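Local atomic coordinates of deoxyhypusine hydroxylase (PDB entry 4D50), a protein that hydroxylates the deoxyhypusine side chain of translation initiation factor eIF-5A with a peroxo-forming diiron centre, completing the synthesis of hypusine. Residues I111-S116 and L129-L134; Y149-P154 and A186-G191; D153-A158 and P176-Y181. All blocks are in the same frame, centred on the assembly; numbering follows the deposited sequence.

Contact 1: residues I111-S116 and L129-L134; sequences ILKQYS and LAVRRL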
loop_
_atom_site.group_PDB
_atom_site.type_symbol
_atom_site.label_atom_id
_atom_site.label_comp_id
_atom_site.label_asym_id
_atom_site.label_seq_id
_atom_site.Cartn_x
_atom_site.Cartn_y
_atom_site.Cartn_z
ATOM N N ILE A 111 10.031 4.692 -18.330
ATOM C CA ILE A 111 10.584 5.023 -17.004
ATOM C C ILE A 111 10.547 3.822 -16.058
ATOM O O ILE A 111 11.480 3.606 -15.298
ATOM C CB ILE A 111 9.948 6.275 -16.379
ATOM C CG1 ILE A 111 10.706 6.637 -15.106
ATOM C CG2 ILE A 111 8.493 6.111 -15.988
ATOM C CD1 ILE A 111 10.850 8.138 -14.912
ATOM N N LEU A 112 9.425 3.080 -16.044
ATOM C CA LEU A 112 9.392 1.869 -15.209
ATOM C C LEU A 112 10.418 0.830 -15.609
ATOM O O LEU A 112 11.019 0.202 -14.791
ATOM C CB LEU A 112 7.994 1.274 -15.133
ATOM C CG LEU A 112 6.973 2.198 -14.500
ATOM C CD1 LEU A 112 5.607 1.631 -14.652
ATOM C CD2 LEU A 112 7.211 2.520 -13.048
ATOM N N LYS A 113 10.626 0.624 -16.907
ATOM C CA LYS A 113 11.722 -0.254 -17.326
ATOM C C LYS A 113 13.115 0.260 -16.865
ATOM O O LYS A 113 13.973 -0.542 -16.469
ATOM C CB LYS A 113 11.725 -0.394 -18.867
ATOM C CG LYS A 113 10.583 -1.277 -19.329
ATOM C CD LYS A 113 10.442 -1.180 -20.862
ATOM C CE LYS A 113 9.827 -2.472 -21.370
ATOM N NZ LYS A 113 9.185 -2.415 -22.714
ATOM N N GLN A 114 13.332 1.568 -16.963
ATOM C CA GLN A 114 14.590 2.206 -16.545
ATOM C C GLN A 114 14.848 1.888 -15.041
ATOM O O GLN A 114 15.895 1.435 -14.662
ATOM C CB GLN A 114 14.476 3.724 -16.761
ATOM C CG GLN A 114 15.636 4.609 -16.310
ATOM C CD GLN A 114 15.394 6.106 -16.547
ATOM O OE1 GLN A 114 14.259 6.561 -16.754
ATOM N NE2 GLN A 114 16.483 6.887 -16.520
ATOM N N TYR A 115 13.821 2.097 -14.234
ATOM C CA TYR A 115 13.958 2.017 -12.789
ATOM C C TYR A 115 13.861 0.599 -12.306
ATOM O O TYR A 115 14.043 0.355 -11.124
ATOM C CB TYR A 115 13.050 2.997 -12.043
ATOM C CG TYR A 115 13.611 4.378 -12.024
ATOM C CD1 TYR A 115 13.421 5.229 -13.109
ATOM C CD2 TYR A 115 14.283 4.866 -10.946
ATOM C CE1 TYR A 115 13.981 6.489 -13.130
ATOM C CE2 TYR A 115 14.827 6.129 -10.943
ATOM C CZ TYR A 115 14.681 6.922 -12.037
ATOM O OH TYR A 115 15.278 8.183 -12.043
ATOM N N SER A 116 13.669 -0.340 -13.234
ATOM C CA SER A 116 13.775 -1.725 -12.924
ATOM C C SER A 116 15.194 -2.093 -12.563
ATOM O O SER A 116 15.389 -3.186 -12.006
ATOM C CB SER A 116 13.299 -2.605 -14.113
ATOM O OG SER A 116 11.875 -2.456 -14.289
ATOM N N LEU A 129 7.683 -5.325 -11.284
ATOM C CA LEU A 129 6.294 -5.754 -11.139
ATOM C C LEU A 129 5.371 -4.890 -11.940
ATOM O O LEU A 129 4.450 -5.412 -12.592
ATOM C CB LEU A 129 5.878 -5.760 -9.648
ATOM C CG LEU A 129 6.489 -6.856 -8.829
ATOM C CD1 LEU A 129 6.225 -6.622 -7.336
ATOM C CD2 LEU A 129 5.980 -8.224 -9.195
ATOM N N ALA A 130 5.645 -3.583 -11.973
ATOM C CA ALA A 130 4.715 -2.657 -12.590
ATOM C C ALA A 130 4.817 -2.831 -14.135
ATOM O O ALA A 130 3.825 -2.704 -14.791
ATOM C CB ALA A 130 4.921 -1.279 -12.082
ATOM N N VAL A 131 6.021 -3.078 -14.660
ATOM C CA VAL A 131 6.210 -3.365 -16.088
ATOM C C VAL A 131 5.454 -4.644 -16.466
ATOM O O VAL A 131 4.736 -4.654 -17.416
ATOM C CB VAL A 131 7.692 -3.490 -16.450
ATOM C CG1 VAL A 131 7.820 -4.062 -17.855
ATOM C CG2 VAL A 131 8.377 -2.125 -16.328
ATOM N N ARG A 132 5.511 -5.658 -15.610
ATOM C CA ARG A 132 4.732 -6.860 -15.918
ATOM C C ARG A 132 3.201 -6.595 -15.868
ATOM O O ARG A 132 2.427 -7.177 -16.632
ATOM C CB ARG A 132 5.101 -7.962 -14.889
ATOM C CG ARG A 132 6.476 -8.625 -15.022
ATOM C CD ARG A 132 6.677 -9.427 -16.287
ATOM N NE ARG A 132 5.640 -10.424 -16.529
ATOM C CZ ARG A 132 5.627 -11.674 -16.042
ATOM N NH1 ARG A 132 6.574 -12.128 -15.246
ATOM N NH2 ARG A 132 4.624 -12.508 -16.411
ATOM N N ARG A 133 2.747 -5.793 -14.899
ATOM C CA ARG A 133 1.320 -5.423 -14.819
ATOM C C ARG A 133 0.913 -4.655 -16.079
ATOM O O ARG A 133 -0.112 -4.970 -16.732
ATOM C CB ARG A 133 0.986 -4.619 -13.552
ATOM C CG ARG A 133 -0.455 -4.176 -13.492
ATOM C CD ARG A 133 -0.740 -3.355 -12.218
ATOM N NE ARG A 133 -1.666 -2.240 -12.518
ATOM C CZ ARG A 133 -2.988 -2.322 -12.671
ATOM N NH1 ARG A 133 -3.611 -3.502 -12.658
ATOM N NH2 ARG A 133 -3.679 -1.218 -12.952
ATOM N N LEU A 134 1.737 -3.702 -16.494
ATOM C CA LEU A 134 1.365 -2.964 -17.716
ATOM C C LEU A 134 1.294 -3.909 -18.945
ATOM O O LEU A 134 0.389 -3.756 -19.758
ATOM C CB LEU A 134 2.247 -1.779 -17.975
ATOM C CG LEU A 134 2.136 -0.658 -16.957
ATOM C CD1 LEU A 134 3.103 0.471 -17.295
ATOM C CD2 LEU A 134 0.730 -0.123 -16.758
#
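L112 and V131 face each other where the CA atoms of the two segments come nearest, 6.2 Å apart, and every contact across the pair is apolar or van der Waals. V131 is the wedge: its CG2 meets L112 CB at 3.6 Å and the backbone N of K113 at 3.6 Å, so one methyl rests on the surface of helix 109-115 itself. That methyl lies anti to the carbonyl carbon of V131 (chi1, measured to CG1, 169°), which directs it at the other helix. K113 adds its CG, 3.8 Å from V131 CG2, the two side chains crossing at about a right angle. L112 reaches further with CD1, which touches A130 CB at 3.9 Å and L134 CD1 at 3.8 Å.

The axes of 111-115 and 129-134 approach to 9.1 Å, with 146° between their N-to-C directions, a roughly antiparallel packing of helices consecutive in the chain, in the HEAT-like repeat fold; 111-116 belongs to the second HEAT-like repeat of this enzyme.

No hydrogen bond joins the segments. The polar link near the apolar contact is local: S116 OG donates to L112 O at 2.8 Å, tilted 26° from the carbonyl plane. On another side of helix 121-140, R133 forms a salt bridge with E143.

Contact 2: residues Y149-P154 and A186-G191; sequences YLSVDP and ALRNAG
R188 lies along Y149 and ends on D153, so that one arginine of helix 177-190, in the third HEAT-like repeat, fastens the loop between helices 121-140 and 163-171. Its CD sits over one face of the Y149 ring in a CH-pi contact, 3.8 Å from the centroid and 17° off the normal. Ring and guanidinium planes are only 27° apart, with Y149 CD1 beneath R188 NE at 3.2 Å. Beyond the ring, NH1 and NH2 of R188 grip D153 end-on, both bonding to OD2 from the same face of the carboxylate; NH2 to D153 OD2 is the shorter, at 3.0 Å. The carboxylate is turned 53° from the guanidinium, although OD2 stays near the guanidinium plane.

Around this first shell, S151 OG donates to D153 OD1 at 2.6 Å and N189 OD1 accepts from both R188 NE and NH2, fixing the guanidinium from its side. Q220 of helix 208-221 bonds R188 NH1 and S151 OG. A leucine in place of R188 would probably leave the D153 carboxylate without its countercharge and N189 OD1 without two donors. The chain of R188 bends at chi3, which brings the guanidinium alongside N189. At the far end of the ring, a water 2.8 Å from Y149 OH donates to R188 O at 2.6 Å.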
loop_
_atom_site.group_PDB
_atom_site.type_symbol
_atom_site.label_atom_id
_atom_site.label_comp_id
_atom_site.label_asym_id
_atom_site.label_seq_id
_atom_site.Cartn_x
_atom_site.Cartn_y
_atom_site.Cartn_z
ATOM N N TYR A 149 -12.015 -7.420 -3.690
ATOM C CA TYR A 149 -11.390 -6.214 -3.111
ATOM C C TYR A 149 -11.401 -5.066 -4.138
ATOM O O TYR A 149 -11.326 -5.296 -5.308
ATOM C CB TYR A 149 -9.974 -6.548 -2.656
ATOM C CG TYR A 149 -10.035 -7.551 -1.499
ATOM C CD1 TYR A 149 -10.121 -8.907 -1.758
ATOM C CD2 TYR A 149 -10.150 -7.125 -0.197
ATOM C CE1 TYR A 149 -10.274 -9.822 -0.726
ATOM C CE2 TYR A 149 -10.272 -8.013 0.829
ATOM C CZ TYR A 149 -10.318 -9.370 0.542
ATOM O OH TYR A 149 -10.422 -10.302 1.454
ATOM N N LEU A 150 -11.588 -3.863 -3.670
ATOM C CA LEU A 150 -11.763 -2.729 -4.563
ATOM C C LEU A 150 -10.450 -2.039 -4.849
ATOM O O LEU A 150 -10.391 -1.151 -5.732
ATOM C CB LEU A 150 -12.786 -1.741 -4.016
ATOM C CG LEU A 150 -14.229 -2.287 -3.836
ATOM C CD1 LEU A 150 -15.110 -1.332 -3.093
ATOM C CD2 LEU A 150 -14.855 -2.695 -5.174
ATOM N N SER A 151 -9.416 -2.496 -4.191
ATOM C CA SER A 151 -8.060 -2.021 -4.423
ATOM C C SER A 151 -7.638 -2.274 -5.821
ATOM O O SER A 151 -8.057 -3.284 -6.444
ATOM C CB SER A 151 -7.050 -2.669 -3.450
ATOM O OG SER A 151 -7.136 -4.064 -3.458
ATOM N N VAL A 152 -6.739 -1.430 -6.312
ATOM C CA VAL A 152 -6.011 -1.757 -7.499
ATOM C C VAL A 152 -4.688 -2.385 -7.115
ATOM O O VAL A 152 -3.841 -1.727 -6.491
ATOM C CB VAL A 152 -5.719 -0.490 -8.340
ATOM C CG1 VAL A 152 -4.969 -0.867 -9.638
ATOM C CG2 VAL A 152 -6.986 0.333 -8.595
ATOM N N ASP A 153 -4.503 -3.638 -7.476
ATOM C CA ASP A 153 -3.399 -4.444 -6.957
ATOM C C ASP A 153 -2.238 -4.444 -7.904
ATOM O O ASP A 153 -2.412 -4.211 -9.132
ATOM C CB ASP A 153 -3.881 -5.896 -6.730
ATOM C CG ASP A 153 -5.031 -5.996 -5.711
ATOM O OD1 ASP A 153 -5.115 -5.106 -4.774
ATOM O OD2 ASP A 153 -5.859 -6.887 -5.877
ATOM N N PRO A 154 -1.029 -4.732 -7.417
ATOM C CA PRO A 154 0.101 -4.734 -8.323
ATOM C C PRO A 154 0.172 -5.890 -9.278
ATOM O O PRO A 154 1.025 -5.848 -10.120
ATOM C CB PRO A 154 1.314 -4.835 -7.384
ATOM C CG PRO A 154 0.754 -5.216 -6.056
ATOM C CD PRO A 154 -0.579 -4.649 -6.011
ATOM N N ALA A 186 -4.439 -14.312 -5.353
ATOM C CA ALA A 186 -5.415 -15.427 -5.393
ATOM C C ALA A 186 -5.702 -16.040 -4.027
ATOM O O ALA A 186 -6.832 -16.393 -3.746
ATOM C CB ALA A 186 -4.944 -16.523 -6.333
ATOM N N LEU A 187 -4.728 -16.036 -3.173
ATOM C CA LEU A 187 -4.863 -16.581 -1.766
ATOM C C LEU A 187 -5.782 -15.691 -0.988
ATOM O O LEU A 187 -6.658 -16.158 -0.333
ATOM C CB LEU A 187 -3.516 -16.751 -1.124
ATOM C CG LEU A 187 -2.782 -18.027 -1.533
ATOM C CD1 LEU A 187 -1.301 -17.921 -1.232
ATOM C CD2 LEU A 187 -3.398 -19.234 -0.917
ATOM N N ARG A 188 -5.535 -14.392 -1.062
ATOM C CA ARG A 188 -6.323 -13.386 -0.402
ATOM C C ARG A 188 -7.802 -13.542 -0.835
ATOM O O ARG A 188 -8.717 -13.621 -0.010
ATOM C CB ARG A 188 -5.783 -11.998 -0.612
ATOM C CG ARG A 188 -6.758 -10.955 -0.076
ATOM C CD ARG A 188 -6.634 -9.600 -0.792
ATOM N NE ARG A 188 -7.033 -9.700 -2.187
ATOM C CZ ARG A 188 -6.783 -8.781 -3.118
ATOM N NH1 ARG A 188 -6.208 -7.590 -2.818
ATOM N NH2 ARG A 188 -7.231 -9.020 -4.333
ATOM N N ASN A 189 -8.026 -13.673 -2.155
ATOM C CA ASN A 189 -9.383 -13.802 -2.656
ATOM C C ASN A 189 -10.060 -15.110 -2.279
ATOM O O ASN A 189 -11.306 -15.106 -2.054
ATOM C CB ASN A 189 -9.351 -13.725 -4.189
ATOM C CG ASN A 189 -8.984 -12.314 -4.684
ATOM O OD1 ASN A 189 -8.810 -11.343 -3.931
ATOM N ND2 ASN A 189 -8.888 -12.202 -5.992
ATOM N N ALA A 190 -9.308 -16.190 -2.189
ATOM C CA ALA A 190 -9.818 -17.499 -1.709
ATOM C C ALA A 190 -10.368 -17.438 -0.315
ATOM O O ALA A 190 -11.517 -17.960 -0.023
ATOM C CB ALA A 190 -8.709 -18.537 -1.825
ATOM N N GLY A 191 -9.717 -16.645 0.500
ATOM C CA GLY A 191 -10.059 -16.485 1.906
ATOM C C GLY A 191 -10.021 -17.732 2.743
ATOM O O GLY A 191 -9.678 -18.810 2.293
HETATM O O HOH W 1 -11.156 -12.934 0.734
#

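Contact 3: residues D153-A158 and P176-Y181; sequences DPAPPA and PLFERY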
loop_
_atom_site.group_PDB
_atom_site.type_symbol
_atom_site.label_atom_id
_atom_site.label_comp_id
_atom_site.label_asym_id
_atom_site.label_seq_id
_atom_site.Cartn_x
_atom_site.Cartn_y
_atom_site.Cartn_z
ATOM N N ASP A 153 -4.503 -3.638 -7.476
ATOM C CA ASP A 153 -3.399 -4.444 -6.957
ATOM C C ASP A 153 -2.238 -4.444 -7.904
ATOM O O ASP A 153 -2.412 -4.211 -9.132
ATOM C CB ASP A 153 -3.881 -5.896 -6.730
ATOM C CG ASP A 153 -5.031 -5.996 -5.711
ATOM O OD1 ASP A 153 -5.115 -5.106 -4.774
ATOM O OD2 ASP A 153 -5.859 -6.887 -5.877
ATOM N N PRO A 154 -1.029 -4.732 -7.417
ATOM C CA PRO A 154 0.101 -4.734 -8.323
ATOM C C PRO A 154 0.172 -5.890 -9.278
ATOM O O PRO A 154 1.025 -5.848 -10.120
ATOM C CB PRO A 154 1.314 -4.835 -7.384
ATOM C CG PRO A 154 0.754 -5.216 -6.056
ATOM C CD PRO A 154 -0.579 -4.649 -6.011
ATOM N N ALA A 155 -0.643 -6.920 -9.076
ATOM C CA ALA A 155 -0.726 -8.085 -9.934
ATOM C C ALA A 155 -2.082 -8.665 -9.872
ATOM O O ALA A 155 -2.718 -8.590 -8.886
ATOM C CB ALA A 155 0.299 -9.159 -9.652
ATOM N N PRO A 156 -2.552 -9.198 -11.031
ATOM C CA PRO A 156 -3.875 -9.797 -11.097
ATOM C C PRO A 156 -3.834 -11.180 -10.456
ATOM O O PRO A 156 -2.803 -11.775 -10.412
ATOM C CB PRO A 156 -4.116 -9.967 -12.602
ATOM C CG PRO A 156 -2.729 -10.118 -13.162
ATOM C CD PRO A 156 -1.906 -9.161 -12.348
ATOM N N PRO A 157 -4.935 -11.626 -9.905
ATOM C CA PRO A 157 -4.881 -12.904 -9.174
ATOM C C PRO A 157 -4.596 -14.053 -10.112
ATOM O O PRO A 157 -5.027 -13.994 -11.288
ATOM C CB PRO A 157 -6.287 -13.030 -8.587
ATOM C CG PRO A 157 -7.170 -12.243 -9.462
ATOM C CD PRO A 157 -6.307 -11.094 -9.972
ATOM N N ALA A 158 -3.869 -15.032 -9.614
ATOM C CA ALA A 158 -3.609 -16.295 -10.342
ATOM C C ALA A 158 -4.928 -16.988 -10.635
ATOM O O ALA A 158 -5.898 -16.815 -9.899
ATOM C CB ALA A 158 -2.672 -17.204 -9.569
ATOM N N PRO A 176 9.392 -16.215 -10.734
ATOM C CA PRO A 176 9.399 -14.763 -10.812
ATOM C C PRO A 176 8.463 -14.131 -9.798
ATOM O O PRO A 176 7.357 -14.662 -9.518
ATOM C CB PRO A 176 8.892 -14.479 -12.229
ATOM C CG PRO A 176 8.951 -15.773 -12.996
ATOM C CD PRO A 176 9.121 -16.860 -12.031
ATOM N N LEU A 177 8.875 -12.974 -9.304
ATOM C CA LEU A 177 8.155 -12.240 -8.318
ATOM C C LEU A 177 6.709 -11.984 -8.726
ATOM O O LEU A 177 5.788 -12.110 -7.928
ATOM C CB LEU A 177 8.839 -10.946 -8.034
ATOM C CG LEU A 177 8.392 -10.356 -6.733
ATOM C CD1 LEU A 177 8.601 -11.263 -5.533
ATOM C CD2 LEU A 177 9.148 -9.085 -6.559
ATOM N N PHE A 178 6.500 -11.688 -10.016
ATOM C CA PHE A 178 5.162 -11.388 -10.464
ATOM C C PHE A 178 4.262 -12.568 -10.296
ATOM O O PHE A 178 3.105 -12.402 -9.876
ATOM C CB PHE A 178 5.176 -10.957 -11.935
ATOM C CG PHE A 178 3.874 -10.434 -12.437
ATOM C CD1 PHE A 178 3.422 -9.198 -12.053
ATOM C CD2 PHE A 178 3.144 -11.157 -13.379
ATOM C CE1 PHE A 178 2.252 -8.692 -12.566
ATOM C CE2 PHE A 178 2.026 -10.627 -13.937
ATOM C CZ PHE A 178 1.578 -9.383 -13.543
ATOM N N GLU A 179 4.773 -13.754 -10.600
ATOM C CA GLU A 179 3.933 -14.953 -10.524
ATOM C C GLU A 179 3.588 -15.238 -9.034
ATOM O O GLU A 179 2.466 -15.686 -8.709
ATOM C CB GLU A 179 4.666 -16.113 -11.167
ATOM C CG GLU A 179 4.489 -16.298 -12.660
ATOM C CD GLU A 179 5.051 -15.194 -13.565
ATOM O OE1 GLU A 179 5.794 -14.295 -13.098
ATOM O OE2 GLU A 179 4.730 -15.246 -14.784
ATOM N N ARG A 180 4.548 -14.952 -8.158
ATOM C CA ARG A 180 4.381 -15.144 -6.743
ATOM C C ARG A 180 3.313 -14.184 -6.247
ATOM O O ARG A 180 2.540 -14.559 -5.367
ATOM C CB ARG A 180 5.696 -14.959 -5.966
ATOM C CG ARG A 180 6.741 -15.880 -6.483
ATOM C CD ARG A 180 8.023 -15.767 -5.689
ATOM N NE ARG A 180 7.889 -16.155 -4.288
ATOM C CZ ARG A 180 8.844 -15.938 -3.365
ATOM N NH1 ARG A 180 10.034 -15.387 -3.707
ATOM N NH2 ARG A 180 8.697 -16.312 -2.109
ATOM N N TYR A 181 3.359 -12.941 -6.695
ATOM C CA TYR A 181 2.328 -11.961 -6.338
ATOM C C TYR A 181 0.973 -12.374 -6.840
ATOM O O TYR A 181 -0.089 -12.162 -6.208
ATOM C CB TYR A 181 2.683 -10.567 -6.881
ATOM C CG TYR A 181 3.494 -9.695 -5.964
ATOM C CD1 TYR A 181 4.718 -10.127 -5.462
ATOM C CD2 TYR A 181 3.131 -8.408 -5.735
ATOM C CE1 TYR A 181 5.465 -9.351 -4.610
ATOM C CE2 TYR A 181 3.894 -7.614 -4.874
ATOM C CZ TYR A 181 5.052 -8.093 -4.328
ATOM O OH TYR A 181 5.858 -7.278 -3.506
#
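The loop 153-158, which has no regular secondary structure, comes closest to the first turns of helix 177-190 at A155 and Y181, whose CA atoms are 6.1 Å apart; no hydrogen bond crosses between the segments. A155 points its methyl at the helix, where CB meets F178 CE1 at 3.5 Å and Y181 CB at 3.9 Å, lodging between two side chains one turn apart.

F178 reaches the loop through the far end of its ring. With CG anti to the backbone N (chi1 -171°), the ring extends to the loop although the CB itself does not aim there. Its CZ touches P156 CD at 3.7 Å, the proline and phenylalanine crossing at about a right angle, while the carbonyl oxygen of P154 lies at the ring edge, 3.9 Å from F178 CE1. P154 also packs on Y181: its CG approaches the edge of the tyrosine ring, in the ring plane, 4.0 Å from CD2.

Outside the pair, P156 and P157 give their carbonyl oxygens to the side chain of R182, and Y181 packs on L209 and E213 of helix 208-221. All five touching residues are buried. The contact lies beside the diiron centre of the HEAT-like repeat fold: the Y181 side chain is about 5 Å from that of H212, a ligand of the second iron.

The inter-repeat loop joins contacts 2 and 3, which share D153 and P154, both dock on helix 177-190 and have centres 10 Å apart. Contact 1 precedes them in the chain, yet its helix 121-140 borders both: R132 NH1 pairs with E179 OE1 of contact 3 at 3.1 Å, L129 CD1 packs on Y181 CE2 at 3.5 Å, and R133 CB lies 3.6 Å from P154 O. Contact 3 lies nearest the metal: the Y181 side chain is about 8 Å from a bound iron, while those of A130 in contact 1 and D153 in contact 2 are each about 12 Å away.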